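Local coordinates for arginine 3rd transport system periplasmic binding protein (Legionella pneumophila subsp. pneumophila str. Philadelphia 1, PDB 3KZG), which probably binds arginine in the periplasm and delivers it to a membrane transport system, at residues Phe81-Ser92 / Lys186-Ala197; Leu5-Phe16 / Glu63-Met71. One frame throughout, in Å; residues are numbered along the deposited sequence.

Contact 1 (Phe81-Ser92 / Lys186-Ala197); sequences FIFSLPYMESNS and KISIGEGYSIMA
Ile82 and Ala197 form a hydrogen-bonded antiparallel pair, with Ile82 N 2.9 Å from Ala197 O and Ala197 N donating back to Ile82 O; Ser84 N to Ile195 O continues the series. At the other end Ser92 and Ile187 pair in the same way, Ile187 N reaching Ser92 O at 2.7 Å. Between these ends the regular pairing lapses, yet Tyr87 N to Tyr193 O and Tyr193 N to Met88 O still join the two segments.

Serine hydroxyls bond to backbone in the irregular part. Ser84 OG accepts from Ile195 N at 3.1 Å and donates to Leu85 O within its own segment. Ser194 OG donates to Ser84 O at 2.9 Å, approaching from above the carbonyl plane (51° out of it). Ser90 OG receives the N-H of Gly192 at 2.9 Å. A water also links Tyr87 OH to Ser194 O.

Aromatic rings are met over their faces and at their edges. The bend of Met196 at chi3 (70°) carries its CE over the Phe81 ring, 4.2 Å from the centroid and only 5° off the normal; SE lies obliquely to both Phe81 and Phe83, giving two Met-aromatic contacts. Ser90 CB stands over one face of Tyr193, 3.8 Å from the ring centroid, while Met88 CG meets the edge of that ring. Tyr193 O, in turn, lies 3.5 Å above the plane of the Tyr87 ring, toward its rim.

Strands 82-83 and 196-197 form a small two-stranded sheet in one lobe, where Met196 bonds to Val67 through the backbone, whereas 91-97 and 180-188 belong to the five-stranded sheet of the second lobe. Two antiparallel connections running between lobes in this way are the hinge characteristic of periplasmic solute-binding proteins.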
loop_
_atom_site.group_PDB
_atom_site.type_symbol
_atom_site.label_atom_id
_atom_site.label_comp_id
_atom_site.label_asym_id
_atom_site.label_seq_id
_atom_site.Cartn_x
_atom_site.Cartn_y
_atom_site.Cartn_z
ATOM N N PHE A 81 -11.332 -8.547 -35.748
ATOM C CA PHE A 81 -10.542 -9.113 -34.663
ATOM C C PHE A 81 -11.182 -8.907 -33.303
ATOM O O PHE A 81 -12.023 -8.026 -33.116
ATOM C CB PHE A 81 -9.159 -8.465 -34.619
ATOM C CG PHE A 81 -8.373 -8.617 -35.882
ATOM C CD1 PHE A 81 -7.795 -9.837 -36.216
ATOM C CD2 PHE A 81 -8.206 -7.537 -36.740
ATOM C CE1 PHE A 81 -7.057 -9.975 -37.387
ATOM C CE2 PHE A 81 -7.471 -7.665 -37.913
ATOM C CZ PHE A 81 -6.896 -8.886 -38.237
ATOM N N ILE A 82 -10.764 -9.731 -32.351
ATOM C CA ILE A 82 -11.237 -9.595 -30.990
ATOM C C ILE A 82 -10.025 -9.176 -30.171
ATOM O O ILE A 82 -8.874 -9.449 -30.549
ATOM C CB ILE A 82 -11.847 -10.907 -30.433
ATOM C CG1 ILE A 82 -10.838 -12.053 -30.528
ATOM C CG2 ILE A 82 -13.131 -11.228 -31.191
ATOM C CD1 ILE A 82 -11.321 -13.347 -29.896
ATOM N N PHE A 83 -10.289 -8.499 -29.060
ATOM C CA PHE A 83 -9.232 -8.006 -28.191
ATOM C C PHE A 83 -9.339 -8.550 -26.772
ATOM O O PHE A 83 -10.411 -8.955 -26.322
ATOM C CB PHE A 83 -9.293 -6.480 -28.143
ATOM C CG PHE A 83 -8.941 -5.818 -29.443
ATOM C CD1 PHE A 83 -7.612 -5.590 -29.784
ATOM C CD2 PHE A 83 -9.939 -5.412 -30.324
ATOM C CE1 PHE A 83 -7.282 -4.958 -30.984
ATOM C CE2 PHE A 83 -9.618 -4.784 -31.524
ATOM C CZ PHE A 83 -8.285 -4.555 -31.854
ATOM N N SER A 84 -8.214 -8.565 -26.074
ATOM C CA SER A 84 -8.197 -9.009 -24.695
ATOM C C SER A 84 -8.547 -7.754 -23.916
ATOM O O SER A 84 -8.808 -6.699 -24.504
ATOM C CB SER A 84 -6.792 -9.441 -24.291
ATOM O OG SER A 84 -5.934 -8.314 -24.292
ATOM N N LEU A 85 -8.551 -7.857 -22.595
ATOM C CA LEU A 85 -8.804 -6.675 -21.788
ATOM C C LEU A 85 -7.620 -5.759 -22.096
ATOM O O LEU A 85 -6.504 -6.234 -22.333
ATOM C CB LEU A 85 -8.795 -7.031 -20.300
ATOM C CG LEU A 85 -9.805 -8.086 -19.839
ATOM C CD1 LEU A 85 -9.579 -8.411 -18.363
ATOM C CD2 LEU A 85 -11.212 -7.570 -20.078
ATOM N N PRO A 86 -7.845 -4.441 -22.128
ATOM C CA PRO A 86 -6.710 -3.557 -22.412
ATOM C C PRO A 86 -5.741 -3.656 -21.236
ATOM O O PRO A 86 -6.173 -3.841 -20.095
ATOM C CB PRO A 86 -7.365 -2.183 -22.527
ATOM C CG PRO A 86 -8.531 -2.291 -21.573
ATOM C CD PRO A 86 -9.071 -3.674 -21.843
ATOM N N TYR A 87 -4.442 -3.569 -21.507
ATOM C CA TYR A 87 -3.445 -3.652 -20.440
ATOM C C TYR A 87 -2.830 -2.295 -20.174
ATOM O O TYR A 87 -1.930 -2.165 -19.347
ATOM C CB TYR A 87 -2.329 -4.640 -20.806
ATOM C CG TYR A 87 -1.635 -4.377 -22.135
ATOM C CD1 TYR A 87 -0.662 -3.382 -22.269
ATOM C CD2 TYR A 87 -1.938 -5.151 -23.256
ATOM C CE1 TYR A 87 -0.004 -3.174 -23.500
ATOM C CE2 TYR A 87 -1.292 -4.949 -24.475
ATOM C CZ TYR A 87 -0.333 -3.971 -24.596
ATOM O OH TYR A 87 0.297 -3.793 -25.817
HETATM N N MSE A 88 -3.321 -1.282 -20.874
HETATM C CA MSE A 88 -2.780 0.060 -20.726
HETATM C C MSE A 88 -3.665 1.067 -21.455
HETATM O O MSE A 88 -4.242 0.758 -22.505
HETATM C CB MSE A 88 -1.358 0.085 -21.304
HETATM C CG MSE A 88 -0.634 1.414 -21.232
HETATM SE SE MSE A 88 1.228 1.233 -21.777
HETATM C CE MSE A 88 1.759 3.099 -21.637
ATOM N N GLU A 89 -3.795 2.261 -20.890
ATOM C CA GLU A 89 -4.599 3.299 -21.525
ATOM C C GLU A 89 -3.879 3.751 -22.795
ATOM O O GLU A 89 -2.658 3.851 -22.810
ATOM C CB GLU A 89 -4.775 4.494 -20.585
ATOM C CG GLU A 89 -5.664 5.589 -21.142
ATOM C CD GLU A 89 -5.885 6.730 -20.158
ATOM O OE1 GLU A 89 -4.944 7.519 -19.922
ATOM O OE2 GLU A 89 -7.004 6.828 -19.619
ATOM N N SER A 90 -4.630 4.017 -23.860
ATOM C CA SER A 90 -4.020 4.447 -25.115
ATOM C C SER A 90 -4.210 5.939 -25.364
ATOM O O SER A 90 -5.335 6.437 -25.413
ATOM C CB SER A 90 -4.589 3.643 -26.297
ATOM O OG SER A 90 -5.996 3.780 -26.404
ATOM N N ASN A 91 -3.096 6.650 -25.504
ATOM C CA ASN A 91 -3.131 8.085 -25.770
ATOM C C ASN A 91 -2.163 8.410 -26.899
ATOM O O ASN A 91 -1.113 7.790 -27.010
ATOM C CB ASN A 91 -2.712 8.894 -24.537
ATOM C CG ASN A 91 -3.579 8.619 -23.331
ATOM O OD1 ASN A 91 -3.246 7.787 -22.490
ATOM N ND2 ASN A 91 -4.701 9.314 -23.243
ATOM N N SER A 92 -2.525 9.379 -27.731
ATOM C CA SER A 92 -1.657 9.801 -28.824
ATOM C C SER A 92 -0.957 11.081 -28.370
ATOM O O SER A 92 -1.339 11.680 -27.357
ATOM C CB SER A 92 -2.470 10.058 -30.098
ATOM O OG SER A 92 -3.339 11.161 -29.959
ATOM N N LYS A 186 -1.298 15.014 -24.072
ATOM C CA LYS A 186 -1.569 13.734 -24.714
ATOM C C LYS A 186 -3.052 13.678 -25.062
ATOM O O LYS A 186 -3.864 14.338 -24.416
ATOM C CB LYS A 186 -1.190 12.577 -23.786
ATOM C CG LYS A 186 -1.881 12.579 -22.434
ATOM C CD LYS A 186 -1.385 11.411 -21.595
ATOM C CE LYS A 186 -2.012 11.408 -20.202
ATOM N NZ LYS A 186 -1.461 10.303 -19.367
ATOM N N ILE A 187 -3.406 12.895 -26.077
ATOM C CA ILE A 187 -4.794 12.798 -26.517
ATOM C C ILE A 187 -5.365 11.392 -26.365
ATOM O O ILE A 187 -4.779 10.418 -26.840
ATOM C CB ILE A 187 -4.937 13.209 -28.002
ATOM C CG1 ILE A 187 -4.223 14.542 -28.257
ATOM C CG2 ILE A 187 -6.408 13.307 -28.377
ATOM C CD1 ILE A 187 -4.747 15.697 -27.438
ATOM N N SER A 188 -6.520 11.287 -25.716
ATOM C CA SER A 188 -7.145 9.986 -25.536
ATOM C C SER A 188 -7.611 9.477 -26.895
ATOM O O SER A 188 -8.277 10.191 -27.637
ATOM C CB SER A 188 -8.343 10.089 -24.589
ATOM O OG SER A 188 -8.882 8.804 -24.320
ATOM N N ILE A 189 -7.249 8.247 -27.228
ATOM C CA ILE A 189 -7.664 7.683 -28.501
ATOM C C ILE A 189 -7.874 6.183 -28.359
ATOM O O ILE A 189 -7.027 5.472 -27.818
ATOM C CB ILE A 189 -6.617 7.951 -29.605
ATOM C CG1 ILE A 189 -7.101 7.351 -30.931
ATOM C CG2 ILE A 189 -5.268 7.380 -29.187
ATOM C CD1 ILE A 189 -6.138 7.529 -32.078
ATOM N N GLY A 190 -9.016 5.706 -28.836
ATOM C CA GLY A 190 -9.304 4.289 -28.742
ATOM C C GLY A 190 -9.659 3.872 -27.328
ATOM O O GLY A 190 -9.843 4.712 -26.449
ATOM N N GLU A 191 -9.738 2.568 -27.101
ATOM C CA GLU A 191 -10.106 2.056 -25.788
ATOM C C GLU A 191 -8.997 1.278 -25.086
ATOM O O GLU A 191 -9.271 0.352 -24.320
ATOM C CB GLU A 191 -11.362 1.186 -25.919
ATOM C CG GLU A 191 -12.507 1.893 -26.627
ATOM C CD GLU A 191 -13.781 1.064 -26.688
ATOM O OE1 GLU A 191 -14.273 0.645 -25.619
ATOM O OE2 GLU A 191 -14.293 0.839 -27.805
ATOM N N GLY A 192 -7.747 1.658 -25.347
ATOM C CA GLY A 192 -6.624 1.001 -24.701
ATOM C C GLY A 192 -5.819 0.054 -25.569
ATOM O O GLY A 192 -6.314 -0.429 -26.579
ATOM N N TYR A 193 -4.571 -0.199 -25.175
ATOM C CA TYR A 193 -3.706 -1.116 -25.906
ATOM C C TYR A 193 -4.087 -2.507 -25.441
ATOM O O TYR A 193 -4.267 -2.748 -24.246
ATOM C CB TYR A 193 -2.220 -0.847 -25.612
ATOM C CG TYR A 193 -1.733 0.526 -26.043
ATOM C CD1 TYR A 193 -1.914 0.972 -27.350
ATOM C CD2 TYR A 193 -1.096 1.381 -25.135
ATOM C CE1 TYR A 193 -1.482 2.239 -27.747
ATOM C CE2 TYR A 193 -0.655 2.648 -25.523
ATOM C CZ TYR A 193 -0.855 3.070 -26.831
ATOM O OH TYR A 193 -0.440 4.324 -27.221
ATOM N N SER A 194 -4.209 -3.429 -26.388
ATOM C CA SER A 194 -4.623 -4.780 -26.052
ATOM C C SER A 194 -4.019 -5.860 -26.940
ATOM O O SER A 194 -3.434 -5.573 -27.984
ATOM C CB SER A 194 -6.153 -4.856 -26.116
ATOM O OG SER A 194 -6.598 -6.189 -26.267
ATOM N N ILE A 195 -4.162 -7.105 -26.505
ATOM C CA ILE A 195 -3.668 -8.254 -27.250
ATOM C C ILE A 195 -4.781 -8.619 -28.236
ATOM O O ILE A 195 -5.929 -8.825 -27.841
ATOM C CB ILE A 195 -3.358 -9.413 -26.282
ATOM C CG1 ILE A 195 -2.229 -8.980 -25.335
ATOM C CG2 ILE A 195 -2.947 -10.664 -27.047
ATOM C CD1 ILE A 195 -1.882 -9.999 -24.287
HETATM N N MSE A 196 -4.435 -8.680 -29.519
HETATM C CA MSE A 196 -5.397 -8.957 -30.580
HETATM C C MSE A 196 -5.365 -10.396 -31.086
HETATM O O MSE A 196 -4.325 -11.049 -31.090
HETATM C CB MSE A 196 -5.135 -7.988 -31.728
HETATM C CG MSE A 196 -6.241 -7.841 -32.745
HETATM SE SE MSE A 196 -5.763 -6.419 -33.964
HETATM C CE MSE A 196 -4.293 -7.334 -34.882
ATOM N N ALA A 197 -6.524 -10.890 -31.503
ATOM C CA ALA A 197 -6.610 -12.251 -32.003
ATOM C C ALA A 197 -7.772 -12.387 -32.970
ATOM O O ALA A 197 -8.567 -11.457 -33.133
ATOM C CB ALA A 197 -6.774 -13.220 -30.837
HETATM O O HOH W 1 -0.828 -4.328 -28.320
#

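Contact 2 (Leu5-Phe16 / Glu63-Met71); sequences LTIGTSKFNPPF and EVDLVIASM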
loop_
_atom_site.group_PDB
_atom_site.type_symbol
_atom_site.label_atom_id
_atom_site.label_comp_id
_atom_site.label_asym_id
_atom_site.label_seq_id
_atom_site.Cartn_x
_atom_site.Cartn_y
_atom_site.Cartn_z
ATOM N N LEU A 5 3.162 -20.798 -28.008
ATOM C CA LEU A 5 2.499 -19.755 -28.775
ATOM C C LEU A 5 3.471 -18.939 -29.615
ATOM O O LEU A 5 4.639 -18.778 -29.262
ATOM C CB LEU A 5 1.736 -18.820 -27.833
ATOM C CG LEU A 5 0.631 -19.435 -26.968
ATOM C CD1 LEU A 5 0.102 -18.393 -25.989
ATOM C CD2 LEU A 5 -0.488 -19.957 -27.858
ATOM N N THR A 6 2.966 -18.430 -30.733
ATOM C CA THR A 6 3.741 -17.602 -31.644
ATOM C C THR A 6 3.075 -16.230 -31.658
ATOM O O THR A 6 1.953 -16.081 -32.143
ATOM C CB THR A 6 3.741 -18.201 -33.073
ATOM O OG1 THR A 6 4.424 -19.464 -33.058
ATOM C CG2 THR A 6 4.430 -17.261 -34.055
ATOM N N ILE A 7 3.763 -15.232 -31.112
ATOM C CA ILE A 7 3.210 -13.887 -31.054
ATOM C C ILE A 7 3.869 -12.927 -32.033
ATOM O O ILE A 7 5.088 -12.814 -32.089
ATOM C CB ILE A 7 3.343 -13.276 -29.635
ATOM C CG1 ILE A 7 2.703 -14.195 -28.593
ATOM C CG2 ILE A 7 2.670 -11.909 -29.596
ATOM C CD1 ILE A 7 3.546 -15.387 -28.233
ATOM N N GLY A 8 3.043 -12.233 -32.802
ATOM C CA GLY A 8 3.561 -11.265 -33.744
ATOM C C GLY A 8 3.618 -9.910 -33.065
ATOM O O GLY A 8 2.706 -9.549 -32.320
ATOM N N THR A 9 4.700 -9.172 -33.302
ATOM C CA THR A 9 4.882 -7.839 -32.729
ATOM C C THR A 9 5.587 -7.001 -33.791
ATOM O O THR A 9 6.213 -7.556 -34.692
ATOM C CB THR A 9 5.746 -7.892 -31.451
ATOM O OG1 THR A 9 5.793 -6.592 -30.848
ATOM C CG2 THR A 9 7.160 -8.351 -31.778
ATOM N N SER A 10 5.486 -5.677 -33.708
ATOM C CA SER A 10 6.125 -4.834 -34.714
ATOM C C SER A 10 7.641 -4.861 -34.581
ATOM O O SER A 10 8.181 -5.380 -33.602
ATOM C CB SER A 10 5.621 -3.393 -34.621
ATOM O OG SER A 10 6.065 -2.775 -33.435
ATOM N N LYS A 11 8.319 -4.290 -35.572
ATOM C CA LYS A 11 9.775 -4.265 -35.587
ATOM C C LYS A 11 10.437 -3.104 -34.856
ATOM O O LYS A 11 11.548 -3.244 -34.357
ATOM C CB LYS A 11 10.281 -4.292 -37.035
ATOM C CG LYS A 11 10.263 -5.677 -37.660
ATOM C CD LYS A 11 10.700 -5.644 -39.114
ATOM C CE LYS A 11 10.905 -7.056 -39.655
ATOM N NZ LYS A 11 11.166 -7.062 -41.123
ATOM N N PHE A 12 9.774 -1.959 -34.783
ATOM C CA PHE A 12 10.397 -0.828 -34.118
ATOM C C PHE A 12 9.411 0.227 -33.630
ATOM O O PHE A 12 8.798 0.956 -34.418
ATOM C CB PHE A 12 11.421 -0.185 -35.065
ATOM C CG PHE A 12 12.315 0.826 -34.403
ATOM C CD1 PHE A 12 13.222 0.438 -33.420
ATOM C CD2 PHE A 12 12.243 2.171 -34.755
ATOM C CE1 PHE A 12 14.046 1.376 -32.796
ATOM C CE2 PHE A 12 13.061 3.117 -34.137
ATOM C CZ PHE A 12 13.966 2.718 -33.155
ATOM N N ASN A 13 9.248 0.295 -32.318
ATOM C CA ASN A 13 8.371 1.293 -31.724
ATOM C C ASN A 13 8.620 1.333 -30.231
ATOM O O ASN A 13 7.721 1.091 -29.431
ATOM C CB ASN A 13 6.898 0.992 -32.007
ATOM C CG ASN A 13 5.971 2.074 -31.467
ATOM O OD1 ASN A 13 6.276 3.267 -31.555
ATOM N ND2 ASN A 13 4.831 1.663 -30.915
ATOM N N PRO A 14 9.868 1.624 -29.841
ATOM C CA PRO A 14 10.204 1.694 -28.418
ATOM C C PRO A 14 9.248 2.686 -27.762
ATOM O O PRO A 14 8.782 3.624 -28.412
ATOM C CB PRO A 14 11.655 2.182 -28.434
ATOM C CG PRO A 14 11.733 2.983 -29.716
ATOM C CD PRO A 14 10.981 2.103 -30.676
ATOM N N PRO A 15 8.955 2.509 -26.464
ATOM C CA PRO A 15 9.460 1.454 -25.582
ATOM C C PRO A 15 8.639 0.165 -25.569
ATOM O O PRO A 15 8.834 -0.669 -24.688
ATOM C CB PRO A 15 9.440 2.130 -24.221
ATOM C CG PRO A 15 8.159 2.893 -24.295
ATOM C CD PRO A 15 8.204 3.513 -25.685
ATOM N N PHE A 16 7.724 0.005 -26.525
ATOM C CA PHE A 16 6.878 -1.196 -26.583
ATOM C C PHE A 16 7.639 -2.429 -27.082
ATOM O O PHE A 16 7.583 -3.496 -26.473
ATOM C CB PHE A 16 5.649 -0.913 -27.450
ATOM C CG PHE A 16 4.762 0.156 -26.886
ATOM C CD1 PHE A 16 3.877 -0.133 -25.852
ATOM C CD2 PHE A 16 4.856 1.472 -27.340
ATOM C CE1 PHE A 16 3.094 0.873 -25.275
ATOM C CE2 PHE A 16 4.080 2.485 -26.770
ATOM C CZ PHE A 16 3.196 2.180 -25.733
ATOM N N GLU A 63 -0.439 -16.897 -39.191
ATOM C CA GLU A 63 1.019 -16.995 -39.200
ATOM C C GLU A 63 1.464 -16.908 -37.740
ATOM O O GLU A 63 2.534 -17.388 -37.362
ATOM C CB GLU A 63 1.636 -15.834 -39.991
ATOM C CG GLU A 63 1.305 -15.819 -41.477
ATOM C CD GLU A 63 1.979 -14.670 -42.212
ATOM O OE1 GLU A 63 3.221 -14.556 -42.132
ATOM O OE2 GLU A 63 1.272 -13.881 -42.871
ATOM N N VAL A 64 0.618 -16.279 -36.930
ATOM C CA VAL A 64 0.867 -16.112 -35.506
ATOM C C VAL A 64 -0.432 -16.346 -34.741
ATOM O O VAL A 64 -1.523 -16.163 -35.281
ATOM C CB VAL A 64 1.372 -14.699 -35.188
ATOM C CG1 VAL A 64 2.685 -14.450 -35.914
ATOM C CG2 VAL A 64 0.332 -13.675 -35.596
ATOM N N ASP A 65 -0.314 -16.743 -33.481
ATOM C CA ASP A 65 -1.493 -17.006 -32.662
ATOM C C ASP A 65 -2.103 -15.737 -32.086
ATOM O O ASP A 65 -3.325 -15.614 -31.978
ATOM C CB ASP A 65 -1.122 -17.950 -31.523
ATOM C CG ASP A 65 -0.612 -19.271 -32.022
ATOM O OD1 ASP A 65 -1.345 -19.912 -32.802
ATOM O OD2 ASP A 65 0.511 -19.669 -31.644
ATOM N N LEU A 66 -1.241 -14.797 -31.723
ATOM C CA LEU A 66 -1.675 -13.540 -31.133
ATOM C C LEU A 66 -0.804 -12.393 -31.624
ATOM O O LEU A 66 0.245 -12.610 -32.227
ATOM C CB LEU A 66 -1.570 -13.627 -29.607
ATOM C CG LEU A 66 -2.391 -14.714 -28.917
ATOM C CD1 LEU A 66 -1.920 -14.879 -27.483
ATOM C CD2 LEU A 66 -3.872 -14.352 -28.977
ATOM N N VAL A 67 -1.257 -11.171 -31.363
ATOM C CA VAL A 67 -0.511 -9.978 -31.733
ATOM C C VAL A 67 -0.541 -8.979 -30.582
ATOM O O VAL A 67 -1.585 -8.750 -29.969
ATOM C CB VAL A 67 -1.095 -9.294 -32.988
ATOM C CG1 VAL A 67 -0.532 -7.888 -33.123
ATOM C CG2 VAL A 67 -0.753 -10.108 -34.226
ATOM N N ILE A 68 0.625 -8.416 -30.286
ATOM C CA ILE A 68 0.774 -7.407 -29.249
ATOM C C ILE A 68 1.802 -6.407 -29.768
ATOM O O ILE A 68 2.982 -6.719 -29.913
ATOM C CB ILE A 68 1.245 -8.013 -27.902
ATOM C CG1 ILE A 68 1.323 -6.910 -26.842
ATOM C CG2 ILE A 68 2.585 -8.731 -28.066
ATOM C CD1 ILE A 68 1.592 -7.414 -25.439
ATOM N N ALA A 69 1.324 -5.211 -30.081
ATOM C CA ALA A 69 2.168 -4.150 -30.598
ATOM C C ALA A 69 1.399 -2.859 -30.413
ATOM O O ALA A 69 0.862 -2.306 -31.375
ATOM C CB ALA A 69 2.450 -4.389 -32.070
ATOM N N SER A 70 1.344 -2.391 -29.168
ATOM C CA SER A 70 0.612 -1.176 -28.827
ATOM C C SER A 70 -0.624 -1.077 -29.718
ATOM O O SER A 70 -0.885 -0.048 -30.328
ATOM C CB SER A 70 1.511 0.066 -28.992
ATOM O OG SER A 70 1.928 0.265 -30.331
HETATM N N MSE A 71 -1.387 -2.166 -29.784
HETATM C CA MSE A 71 -2.588 -2.209 -30.607
HETATM C C MSE A 71 -3.801 -1.592 -29.934
HETATM O O MSE A 71 -4.329 -2.138 -28.967
HETATM C CB MSE A 71 -2.919 -3.649 -30.977
HETATM C CG MSE A 71 -3.937 -3.736 -32.100
HETATM SE SE MSE A 71 -3.216 -2.897 -33.696
HETATM C CE MSE A 71 -1.828 -4.204 -34.043
HETATM O O HOH W 2 4.095 -1.068 -31.795
#
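Asp65 and Thr6 meet with their side chains at about a right angle, and the carboxylate serves the backbone. Asp65 OD2 accepts Thr6 N at 2.9 Å on its anti side, 18° out of the carboxylate plane, and Asp65 N returns a 2.7 Å bond to Thr6 O, so both polar backbone atoms of Thr6 are engaged by one residue. Thr6 also lies crosswise to Val64, its CG2 3.8 Å from Val64 CG1.

Further along, Ile7 and Ile68 cross obliquely and touch through their branch methyls, CG2 to CG2 at 3.5 Å. Gly8 puts no side chain on its face of the sheet, beside Val64, and its backbone bonds to the residues on either side of Val67: Gly8 N donates to Leu66 O at 2.9 Å, and Ile68 N to Gly8 O, the alternation expected of parallel strands. With OG1 opposite its own backbone N (chi1 -174°), Thr9 directs the hydroxyl to Ile68 O at 3.0 Å, in the carbonyl plane.

Past the strand, Phe16 presents a ring face to Ser70, whose CB stands 3.8 Å from the centroid and 8° off the normal, a CH-pi contact. A water joins Asn13 ND2 to Ser70 OG, and Asn13 ND2 also donates to Asp158.

Strand 4-13 thus lies between 66-67 and 44-50, being bonded to the latter through the backbones of Leu5, Ile7 and Thr9. Helix 29-40 packs against Ile7 and Ile68 through Met34, and its Asp30 accepts Ser70 N; at the strand's C-terminal end, helix 159-166 touches Asn13 and Pro14.

Overall arrangement
From the N terminus, strand 4-13 leads through helix 29-40, strand 44-50 and helix 55-60 to strand 66-67, where contact 2 closes the first loop and sets two parallel strands of one lobe side by side. The chain then enters 81-92 and passes into the other lobe; contact 1 closes a longer loop when 186-197 brings it back. The loops therefore follow in series, neither nested nor crossed. They nevertheless abut: Met196 N lies 2.9 Å from Val67 O and Ser194 N 2.9 Å from Met71 O, both probable hydrogen bonds, so the returning connection is fastened directly beside the parallel strands.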